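Local structure of peptidoglycan-recognition protein (5XZ3) at residues A[103-108]-A[126-131]; A[52-57]-A[73-78]; A[145-148]-A[154-157]. The protein probably recognises bacterial peptidoglycan as part of the innate immune defence of the honeybee. One frame throughout, in Å; residues are numbered along the deposited sequence.

Contact 1: A[103-108]-A[126-131]; sequences ISIAFI and KLILCG
The CD1 methyl of I105 lodges between L127 and I128, two consecutive residues of helix 118-133. I105 CD1 lies 3.7 Å from both L127 CD2 and I128 CG1. The gamma carbon behind it joins in, with I105 CG1 3.9 Å from L127 CD2, and the I128 CD1 methyl adds a looser touch, 4.0 Å from I105 CD1. I105 and L127 run antiparallel, flank to flank, whereas I128 leans in at a slant and touches with CG1 and CD1. An extended second torsion (chi2 176°) pushes the I105 tip out from the strand far enough to reach the helix. With CG anti to the backbone N (chi1 -177°), L127 carries its branch, and CD2 with it, toward the strand.

Around this trio, A124 of the same helix, V34 and I36 of strand 31-38 and I76 of strand 74-76 also touch I105, while F74 and W88 pack on L127. Strand 102-107 lies between those two strands in the mixed sheet, and backbone bonds from I105 to I35 and H37 fix where its side chain emerges. The contact is therefore helix-on-sheet packing in the core of the amidase-type fold. All three touching residues are buried and no hydrogen bond crosses between the segments, so shape fit and the exclusion of water, not directed bonds, hold the helix to the sheet here.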
ATOM      1  N   ILE A 103       4.710   3.882   5.224  1.00 24.37           N
ATOM      2  CA  ILE A 103       3.977   3.824   3.969  1.00 24.26           C
ATOM      3  C   ILE A 103       2.825   2.845   4.198  1.00 24.45           C
ATOM      4  O   ILE A 103       2.881   2.024   5.131  1.00 23.67           O
ATOM      5  CB  ILE A 103       4.860   3.386   2.784  1.00 26.17           C
ATOM      6  CG1 ILE A 103       5.576   2.080   3.091  1.00 26.13           C
ATOM      7  CG2 ILE A 103       5.870   4.493   2.388  1.00 26.71           C
ATOM      8  CD1 ILE A 103       5.620   1.157   1.897  1.00 28.36           C
ATOM      9  N   SER A 104       1.791   2.940   3.373  1.00 23.49           N
ATOM     10  CA  SER A 104       0.746   1.936   3.389  1.00 24.24           C
ATOM     11  C   SER A 104       0.757   1.116   2.110  1.00 24.77           C
ATOM     12  O   SER A 104       1.105   1.622   1.031  1.00 26.10           O
ATOM     13  CB  SER A 104      -0.624   2.561   3.633  1.00 24.61           C
ATOM     14  OG  SER A 104      -0.919   3.571   2.658  1.00 25.31           O
ATOM     15  N   ILE A 105       0.405  -0.164   2.240  1.00 24.12           N
ATOM     16  CA  ILE A 105       0.247  -1.031   1.078  1.00 23.67           C
ATOM     17  C   ILE A 105      -1.207  -1.498   1.136  1.00 24.29           C
ATOM     18  O   ILE A 105      -1.605  -2.191   2.084  1.00 23.79           O
ATOM     19  CB  ILE A 105       1.218  -2.227   1.088  1.00 23.90           C
ATOM     20  CG1 ILE A 105       2.693  -1.732   1.100  1.00 24.17           C
ATOM     21  CG2 ILE A 105       0.933  -3.148  -0.104  1.00 25.11           C
ATOM     22  CD1 ILE A 105       3.767  -2.814   1.201  1.00 24.32           C
ATOM     23  N   ALA A 106      -1.992  -1.081   0.147  1.00 23.06           N
ATOM     24  CA  ALA A 106      -3.413  -1.355   0.173  1.00 23.66           C
ATOM     25  C   ALA A 106      -3.743  -2.399  -0.878  1.00 23.90           C
ATOM     26  O   ALA A 106      -3.579  -2.169  -2.076  1.00 23.70           O
ATOM     27  CB  ALA A 106      -4.247  -0.084  -0.038  1.00 23.31           C
ATOM     28  N   PHE A 107      -4.235  -3.541  -0.407  1.00 23.48           N
ATOM     29  CA  PHE A 107      -4.720  -4.610  -1.272  1.00 24.07           C
ATOM     30  C   PHE A 107      -6.122  -4.218  -1.738  1.00 24.58           C
ATOM     31  O   PHE A 107      -6.996  -3.953  -0.916  1.00 25.41           O
ATOM     32  CB  PHE A 107      -4.802  -5.923  -0.477  1.00 24.54           C
ATOM     33  CG  PHE A 107      -3.473  -6.595  -0.247  1.00 25.03           C
ATOM     34  CD1 PHE A 107      -2.511  -6.037   0.615  1.00 24.69           C
ATOM     35  CD2 PHE A 107      -3.198  -7.827  -0.855  1.00 25.06           C
ATOM     36  CE1 PHE A 107      -1.291  -6.687   0.834  1.00 24.17           C
ATOM     37  CE2 PHE A 107      -1.985  -8.471  -0.644  1.00 25.10           C
ATOM     38  CZ  PHE A 107      -1.034  -7.901   0.205  1.00 24.95           C
ATOM     39  N   ILE A 108      -6.322  -4.170  -3.049  1.00 25.34           N
ATOM     40  CA  ILE A 108      -7.602  -3.729  -3.620  1.00 26.01           C
ATOM     41  C   ILE A 108      -8.616  -4.866  -3.460  1.00 26.38           C
ATOM     42  O   ILE A 108      -8.472  -5.913  -4.047  1.00 26.36           O
ATOM     43  CB  ILE A 108      -7.444  -3.270  -5.092  1.00 26.57           C
ATOM     44  CG1 ILE A 108      -6.539  -2.019  -5.162  1.00 26.38           C
ATOM     45  CG2 ILE A 108      -8.806  -2.974  -5.734  1.00 26.57           C
ATOM     46  CD1 ILE A 108      -5.895  -1.810  -6.521  1.00 27.28           C
ATOM     47  N   LYS A 126       7.400  -8.400  -2.104  1.00 30.58           N
ATOM     48  CA  LYS A 126       8.503  -7.914  -2.940  1.00 32.15           C
ATOM     49  C   LYS A 126       8.674  -6.401  -2.797  1.00 30.17           C
ATOM     50  O   LYS A 126       9.807  -5.902  -2.785  1.00 29.55           O
ATOM     51  CB  LYS A 126       8.322  -8.290  -4.415  1.00 35.00           C
ATOM     52  CG  LYS A 126       8.653  -9.739  -4.749  1.00 39.59           C
ATOM     53  CD  LYS A 126       8.455  -9.995  -6.246  1.00 41.43           C
ATOM     54  CE  LYS A 126       7.924 -11.396  -6.538  1.00 44.13           C
ATOM     55  NZ  LYS A 126       7.791 -11.645  -8.007  1.00 45.92           N
ATOM     56  N   LEU A 127       7.557  -5.682  -2.655  1.00 28.22           N
ATOM     57  CA  LEU A 127       7.613  -4.246  -2.499  1.00 27.48           C
ATOM     58  C   LEU A 127       8.353  -3.866  -1.212  1.00 26.59           C
ATOM     59  O   LEU A 127       9.133  -2.910  -1.198  1.00 26.70           O
ATOM     60  CB  LEU A 127       6.211  -3.652  -2.512  1.00 26.87           C
ATOM     61  CG  LEU A 127       6.083  -2.137  -2.429  1.00 26.34           C
ATOM     62  CD1 LEU A 127       6.702  -1.409  -3.609  1.00 26.50           C
ATOM     63  CD2 LEU A 127       4.608  -1.776  -2.287  1.00 25.66           C
ATOM     64  N   ILE A 128       8.099  -4.622  -0.149  1.00 25.33           N
ATOM     65  CA  ILE A 128       8.738  -4.397   1.139  1.00 25.58           C
ATOM     66  C   ILE A 128      10.257  -4.613   1.016  1.00 26.38           C
ATOM     67  O   ILE A 128      11.055  -3.746   1.425  1.00 25.33           O
ATOM     68  CB  ILE A 128       8.083  -5.250   2.257  1.00 25.18           C
ATOM     69  CG1 ILE A 128       6.684  -4.682   2.570  1.00 25.57           C
ATOM     70  CG2 ILE A 128       8.942  -5.239   3.526  1.00 25.66           C
ATOM     71  CD1 ILE A 128       5.737  -5.654   3.254  1.00 25.61           C
ATOM     72  N   LEU A 129      10.643  -5.730   0.411  1.00 26.59           N
ATOM     73  CA  LEU A 129      12.062  -6.015   0.159  1.00 28.00           C
ATOM     74  C   LEU A 129      12.747  -4.941  -0.696  1.00 28.52           C
ATOM     75  O   LEU A 129      13.858  -4.535  -0.381  1.00 28.52           O
ATOM     76  CB  LEU A 129      12.238  -7.421  -0.442  1.00 29.44           C
ATOM     77  CG  LEU A 129      11.820  -8.629   0.443  1.00 30.19           C
ATOM     78  CD1 LEU A 129      12.002  -9.931  -0.331  1.00 31.68           C
ATOM     79  CD2 LEU A 129      12.577  -8.710   1.767  1.00 31.27           C
ATOM     80  N   CYS A 130      12.079  -4.484  -1.758  1.00 28.70           N
ATOM     81  CA  CYS A 130      12.565  -3.365  -2.575  1.00 30.34           C
ATOM     82  C   CYS A 130      12.855  -2.111  -1.759  1.00 27.94           C
ATOM     83  O   CYS A 130      13.927  -1.512  -1.904  1.00 27.74           O
ATOM     84  CB  CYS A 130      11.572  -3.024  -3.681  1.00 34.01           C
ATOM     85  SG  CYS A 130      12.036  -1.527  -4.581  1.00 45.59           S
ATOM     86  N   GLY A 131      11.897  -1.716  -0.918  1.00 25.46           N
ATOM     87  CA  GLY A 131      12.073  -0.572  -0.013  1.00 24.61           C
ATOM     88  C   GLY A 131      13.262  -0.713   0.922  1.00 24.70           C
ATOM     89  O   GLY A 131      14.014   0.253   1.132  1.00 23.65           O
TER

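Contact 2: A[52-57]-A[73-78]; sequences SNIENI and SFLIGG
Behind I54 and I57, the two isoleucines that meet L75, E55 OE1 is gripped twice: by R58 NE in a salt bridge and by T17 OG1 in a hydrogen bond. This polar grip belongs to helix 47-64 and its surroundings; what crosses to strand 74-76 is wholly apolar. The L75 CD2 methyl serves both isoleucines. L75 CD2 lies 4.0 Å from I57 CD1, where the two methyls meet end to end, and I54 CG1 passes alongside it in the opposite direction, 4.2 Å from L75 CD2. I54 and I57 stand one helical turn apart and share a first torsion that sets CG1 beside the backbone N (chi1 -66° and -62°), which aims both longer branches at the strand.

In the amidase-type fold a mixed sheet has helices on its two faces, and strand 74-76 divides its residues accordingly: L75 faces helix 47-64, while F74 and I76 turn to helix 118-133, touching L127, M120 and A124. I108 packs against both I54 and L75, and Y83 of the antiparallel edge strand 82-84 also touches I54. The backbone of L75 is bonded to Y83, which ties the leucine to that edge strand while its side chain meets the helix.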
ATOM      1  N   SER A  52      -8.612   1.848 -13.701  1.00 34.57           N
ATOM      2  CA  SER A  52      -9.919   2.508 -13.525  1.00 36.05           C
ATOM      3  C   SER A  52     -10.323   2.615 -12.066  1.00 34.44           C
ATOM      4  O   SER A  52     -10.824   3.650 -11.620  1.00 34.51           O
ATOM      5  CB  SER A  52     -11.010   1.720 -14.265  1.00 37.20           C
ATOM      6  OG  SER A  52     -10.642   1.562 -15.617  1.00 39.88           O
ATOM      7  N   ASN A  53     -10.128   1.521 -11.346  1.00 35.25           N
ATOM      8  CA  ASN A  53     -10.501   1.419  -9.942  1.00 35.75           C
ATOM      9  C   ASN A  53      -9.697   2.390  -9.098  1.00 34.00           C
ATOM     10  O   ASN A  53     -10.266   3.124  -8.283  1.00 33.24           O
ATOM     11  CB  ASN A  53     -10.320  -0.014  -9.452  1.00 37.03           C
ATOM     12  CG  ASN A  53     -11.472  -0.913  -9.858  1.00 40.30           C
ATOM     13  OD1 ASN A  53     -12.207  -0.612 -10.798  1.00 41.70           O
ATOM     14  ND2 ASN A  53     -11.631  -2.027  -9.158  1.00 39.97           N
ATOM     15  N   ILE A  54      -8.388   2.422  -9.342  1.00 33.19           N
ATOM     16  CA  ILE A  54      -7.474   3.308  -8.605  1.00 31.38           C
ATOM     17  C   ILE A  54      -7.726   4.785  -8.929  1.00 31.55           C
ATOM     18  O   ILE A  54      -7.690   5.645  -8.024  1.00 29.78           O
ATOM     19  CB  ILE A  54      -6.007   2.878  -8.826  1.00 32.14           C
ATOM     20  CG1 ILE A  54      -5.794   1.504  -8.194  1.00 32.46           C
ATOM     21  CG2 ILE A  54      -5.026   3.862  -8.199  1.00 31.24           C
ATOM     22  CD1 ILE A  54      -4.598   0.763  -8.729  1.00 33.22           C
ATOM     23  N   GLU A  55      -8.019   5.079 -10.201  1.00 31.97           N
ATOM     24  CA  GLU A  55      -8.414   6.434 -10.586  1.00 33.41           C
ATOM     25  C   GLU A  55      -9.663   6.855  -9.787  1.00 32.68           C
ATOM     26  O   GLU A  55      -9.737   7.980  -9.310  1.00 32.47           O
ATOM     27  CB  GLU A  55      -8.648   6.515 -12.110  1.00 35.63           C
ATOM     28  CG  GLU A  55      -8.910   7.904 -12.795  1.00 36.78           C
ATOM     29  CD  GLU A  55      -8.439   9.161 -12.047  1.00 37.16           C
ATOM     30  OE1 GLU A  55      -7.332   9.201 -11.459  1.00 36.34           O
ATOM     31  OE2 GLU A  55      -9.175  10.179 -12.120  1.00 38.59           O
ATOM     32  N   ASN A  56     -10.617   5.940  -9.619  1.00 34.59           N
ATOM     33  CA  ASN A  56     -11.839   6.240  -8.859  1.00 35.50           C
ATOM     34  C   ASN A  56     -11.574   6.458  -7.362  1.00 33.59           C
ATOM     35  O   ASN A  56     -12.170   7.352  -6.759  1.00 32.72           O
ATOM     36  CB  ASN A  56     -12.918   5.180  -9.101  1.00 39.21           C
ATOM     37  CG  ASN A  56     -13.579   5.320 -10.472  1.00 42.39           C
ATOM     38  OD1 ASN A  56     -13.529   6.383 -11.113  1.00 45.49           O
ATOM     39  ND2 ASN A  56     -14.199   4.248 -10.927  1.00 44.96           N
ATOM     40  N   ILE A  57     -10.672   5.660  -6.779  1.00 32.28           N
ATOM     41  CA  ILE A  57     -10.208   5.900  -5.400  1.00 30.53           C
ATOM     42  C   ILE A  57      -9.590   7.295  -5.282  1.00 30.55           C
ATOM     43  O   ILE A  57      -9.963   8.052  -4.379  1.00 28.97           O
ATOM     44  CB  ILE A  57      -9.246   4.804  -4.871  1.00 30.55           C
ATOM     45  CG1 ILE A  57      -9.954   3.439  -4.815  1.00 31.24           C
ATOM     46  CG2 ILE A  57      -8.823   5.130  -3.447  1.00 30.10           C
ATOM     47  CD1 ILE A  57      -9.017   2.250  -4.641  1.00 32.43           C
ATOM     48  N   SER A  73      -0.065   4.699  -0.059  1.00 23.42           N
ATOM     49  CA  SER A  73       1.279   4.835  -0.659  1.00 22.88           C
ATOM     50  C   SER A  73       1.427   3.988  -1.908  1.00 23.04           C
ATOM     51  O   SER A  73       1.871   4.491  -2.957  1.00 23.46           O
ATOM     52  CB  SER A  73       2.391   4.515   0.349  1.00 22.84           C
ATOM     53  OG  SER A  73       2.091   5.158   1.565  1.00 22.55           O
ATOM     54  N   PHE A  74       1.023   2.720  -1.791  1.00 22.65           N
ATOM     55  CA  PHE A  74       0.981   1.774  -2.902  1.00 23.55           C
ATOM     56  C   PHE A  74      -0.286   0.941  -2.854  1.00 24.28           C
ATOM     57  O   PHE A  74      -0.837   0.692  -1.774  1.00 24.53           O
ATOM     58  CB  PHE A  74       2.198   0.855  -2.869  1.00 23.64           C
ATOM     59  CG  PHE A  74       3.500   1.568  -3.047  1.00 23.83           C
ATOM     60  CD1 PHE A  74       3.975   1.870  -4.334  1.00 24.85           C
ATOM     61  CD2 PHE A  74       4.241   1.983  -1.936  1.00 23.96           C
ATOM     62  CE1 PHE A  74       5.185   2.562  -4.516  1.00 24.36           C
ATOM     63  CE2 PHE A  74       5.443   2.671  -2.116  1.00 24.00           C
ATOM     64  CZ  PHE A  74       5.916   2.945  -3.405  1.00 24.41           C
ATOM     65  N   LEU A  75      -0.732   0.482  -4.019  1.00 25.12           N
ATOM     66  CA  LEU A  75      -1.920  -0.381  -4.088  1.00 25.35           C
ATOM     67  C   LEU A  75      -1.541  -1.664  -4.824  1.00 25.49           C
ATOM     68  O   LEU A  75      -0.686  -1.647  -5.704  1.00 25.09           O
ATOM     69  CB  LEU A  75      -3.104   0.333  -4.757  1.00 25.46           C
ATOM     70  CG  LEU A  75      -3.586   1.592  -4.012  1.00 25.65           C
ATOM     71  CD1 LEU A  75      -2.926   2.822  -4.630  1.00 26.41           C
ATOM     72  CD2 LEU A  75      -5.099   1.724  -4.071  1.00 26.15           C
ATOM     73  N   ILE A  76      -2.147  -2.776  -4.415  1.00 26.21           N
ATOM     74  CA  ILE A  76      -1.883  -4.082  -5.022  1.00 27.06           C
ATOM     75  C   ILE A  76      -3.193  -4.508  -5.704  1.00 28.30           C
ATOM     76  O   ILE A  76      -4.220  -4.625  -5.052  1.00 28.39           O
ATOM     77  CB  ILE A  76      -1.442  -5.147  -3.970  1.00 27.53           C
ATOM     78  CG1 ILE A  76      -0.265  -4.683  -3.074  1.00 27.18           C
ATOM     79  CG2 ILE A  76      -1.166  -6.513  -4.618  1.00 27.97           C
ATOM     80  CD1 ILE A  76       1.036  -4.274  -3.755  1.00 27.03           C
ATOM     81  N   GLY A  77      -3.147  -4.705  -7.017  1.00 29.93           N
ATOM     82  CA  GLY A  77      -4.318  -5.156  -7.780  1.00 31.68           C
ATOM     83  C   GLY A  77      -4.370  -6.674  -7.829  1.00 32.41           C
ATOM     84  O   GLY A  77      -3.352  -7.336  -7.648  1.00 31.42           O
ATOM     85  N   GLY A  78      -5.558  -7.226  -8.088  1.00 33.83           N
ATOM     86  CA  GLY A  78      -5.722  -8.679  -8.275  1.00 35.41           C
ATOM     87  C   GLY A  78      -5.012  -9.188  -9.509  1.00 37.27           C
ATOM     88  O   GLY A  78      -4.851 -10.395  -9.688  1.00 38.71           O
TER

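Contact 3: A[145-148]-A[154-157]; sequences GGKQ and SPGF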
ATOM      1  N   GLY A 145      -0.595  -4.742  10.434  1.00 23.66           N
ATOM      2  CA  GLY A 145      -1.882  -4.486   9.783  1.00 23.23           C
ATOM      3  C   GLY A 145      -2.461  -3.235  10.423  1.00 23.41           C
ATOM      4  O   GLY A 145      -2.152  -2.938  11.563  1.00 23.52           O
ATOM      5  N   GLY A 146      -3.283  -2.493   9.681  1.00 23.87           N
ATOM      6  CA  GLY A 146      -3.971  -1.315  10.215  1.00 23.74           C
ATOM      7  C   GLY A 146      -4.651  -1.561  11.557  1.00 24.71           C
ATOM      8  O   GLY A 146      -4.584  -0.712  12.455  1.00 23.98           O
ATOM      9  N   LYS A 147      -5.273  -2.735  11.697  1.00 25.16           N
ATOM     10  CA  LYS A 147      -5.992  -3.101  12.923  1.00 26.70           C
ATOM     11  C   LYS A 147      -5.138  -3.154  14.193  1.00 26.39           C
ATOM     12  O   LYS A 147      -5.668  -3.108  15.295  1.00 27.09           O
ATOM     13  CB  LYS A 147      -6.781  -4.395  12.726  1.00 28.43           C
ATOM     14  CG  LYS A 147      -5.933  -5.631  12.469  1.00 30.47           C
ATOM     15  CD  LYS A 147      -6.850  -6.838  12.419  1.00 33.22           C
ATOM     16  CE  LYS A 147      -6.330  -7.904  13.346  1.00 34.96           C
ATOM     17  NZ  LYS A 147      -7.372  -8.932  13.583  1.00 38.55           N
ATOM     18  N   GLN A 148      -3.822  -3.263  14.033  1.00 24.97           N
ATOM     19  CA  GLN A 148      -2.887  -3.247  15.165  1.00 25.11           C
ATOM     20  C   GLN A 148      -2.662  -1.857  15.767  1.00 25.53           C
ATOM     21  O   GLN A 148      -2.164  -1.748  16.885  1.00 26.52           O
ATOM     22  CB  GLN A 148      -1.519  -3.843  14.732  1.00 24.97           C
ATOM     23  CG  GLN A 148      -1.628  -5.310  14.357  1.00 24.05           C
ATOM     24  CD  GLN A 148      -0.294  -5.922  13.968  1.00 24.26           C
ATOM     25  OE1 GLN A 148      -0.003  -6.053  12.788  1.00 23.79           O
ATOM     26  NE2 GLN A 148       0.524  -6.298  14.969  1.00 24.28           N
ATOM     27  N   SER A 154      -9.377  -3.541   9.004  1.00 26.51           N
ATOM     28  CA  SER A 154      -8.411  -3.552   7.891  1.00 25.84           C
ATOM     29  C   SER A 154      -7.083  -4.191   8.369  1.00 24.75           C
ATOM     30  O   SER A 154      -6.646  -3.881   9.470  1.00 24.73           O
ATOM     31  CB  SER A 154      -8.218  -2.105   7.381  1.00 26.20           C
ATOM     32  OG  SER A 154      -7.254  -2.041   6.368  1.00 25.44           O
ATOM     33  N   PRO A 155      -6.420  -5.066   7.554  1.00 24.89           N
ATOM     34  CA  PRO A 155      -6.604  -5.389   6.148  1.00 24.60           C
ATOM     35  C   PRO A 155      -7.570  -6.548   5.919  1.00 25.57           C
ATOM     36  O   PRO A 155      -7.552  -7.164   4.860  1.00 26.26           O
ATOM     37  CB  PRO A 155      -5.178  -5.738   5.693  1.00 24.61           C
ATOM     38  CG  PRO A 155      -4.612  -6.454   6.888  1.00 24.68           C
ATOM     39  CD  PRO A 155      -5.156  -5.655   8.065  1.00 25.09           C
ATOM     40  N   GLY A 156      -8.431  -6.804   6.901  1.00 25.57           N
ATOM     41  CA  GLY A 156      -9.340  -7.955   6.863  1.00 25.76           C
ATOM     42  C   GLY A 156      -8.672  -9.166   7.489  1.00 25.39           C
ATOM     43  O   GLY A 156      -7.470  -9.400   7.308  1.00 25.32           O
ATOM     44  N   PHE A 157      -9.463  -9.959   8.198  1.00 26.18           N
ATOM     45  CA  PHE A 157      -8.946 -11.072   9.003  1.00 25.84           C
ATOM     46  C   PHE A 157      -8.170 -12.101   8.169  1.00 25.23           C
ATOM     47  O   PHE A 157      -7.118 -12.574   8.590  1.00 24.68           O
ATOM     48  CB  PHE A 157     -10.113 -11.739   9.752  1.00 26.82           C
ATOM     49  CG  PHE A 157      -9.699 -12.820  10.712  1.00 27.68           C
ATOM     50  CD1 PHE A 157      -8.592 -12.657  11.566  1.00 27.25           C
ATOM     51  CD2 PHE A 157     -10.426 -13.999  10.780  1.00 28.19           C
ATOM     52  CE1 PHE A 157      -8.240 -13.662  12.460  1.00 28.07           C
ATOM     53  CE2 PHE A 157     -10.066 -15.018  11.668  1.00 29.52           C
ATOM     54  CZ  PHE A 157      -8.976 -14.852  12.506  1.00 29.07           C
TER
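K147 sets the first carbons of its side chain at the outer end of the S154 carbonyl, with CB 3.3 Å and CG 3.5 Å from S154 O. CG sits between the backbone N and the carbonyl carbon (chi1 65°), which keeps it close to this oxygen; K147 CD is already drawing away, at 4.2 Å from S154 O. The chain then bends, and NZ ends obliquely beside the F157 ring, a loose approach of 4.4 Å from K147 NZ to F157 CD1, while its cation-pi partner is Y160 on helix 157-163.

The same S154 oxygen accepts the backbone N-H of K147, S154 O to K147 N 2.9 Å. The donor lies nearly along the C=O axis, yet the bond is bent at hydrogen (132°). After S154 comes a cis peptide, and P155 CD packs 3.9 Å from G145 CA, while G156 occupies the N-cap position of helix 157-163. A backbone bond from Q148 N to G145 O closes the turn, and Q148 OE1 adds a second by taking the N-H of G145 (G145 N to Q148 OE1 2.8 Å).

S154 OG bonds to H37 ND1 and H38 N; amidase relatives probably place a zinc-binding cysteine here. One backbone carbonyl, taking the K147 N-H and meeting the first methylenes of the same residue beyond its oxygen, thus helps hold segment 154-157 against the end of strand 141-145.

Overall arrangement
Contacts 1 and 2 are buried and apolar, and they build on opposite faces of one sheet: contact 1 sets helix 118-133 on strand 102-107, contact 2 sets helix 47-64 on strand 74-76. Those strands are neighbours, probably hydrogen-bonded from A106 to F74 and I76. Contact 3 lies farther out, its centre about 15 Å from that of contact 1 and about 18 Å from that of contact 2; it is also largely buried but reaches the surface at K147 and F157. It joins two loop segments between strand 141-145 and helix 157-163 through a backbone bond and a lysine chain, where the two helix contacts rely on branched aliphatic side chains.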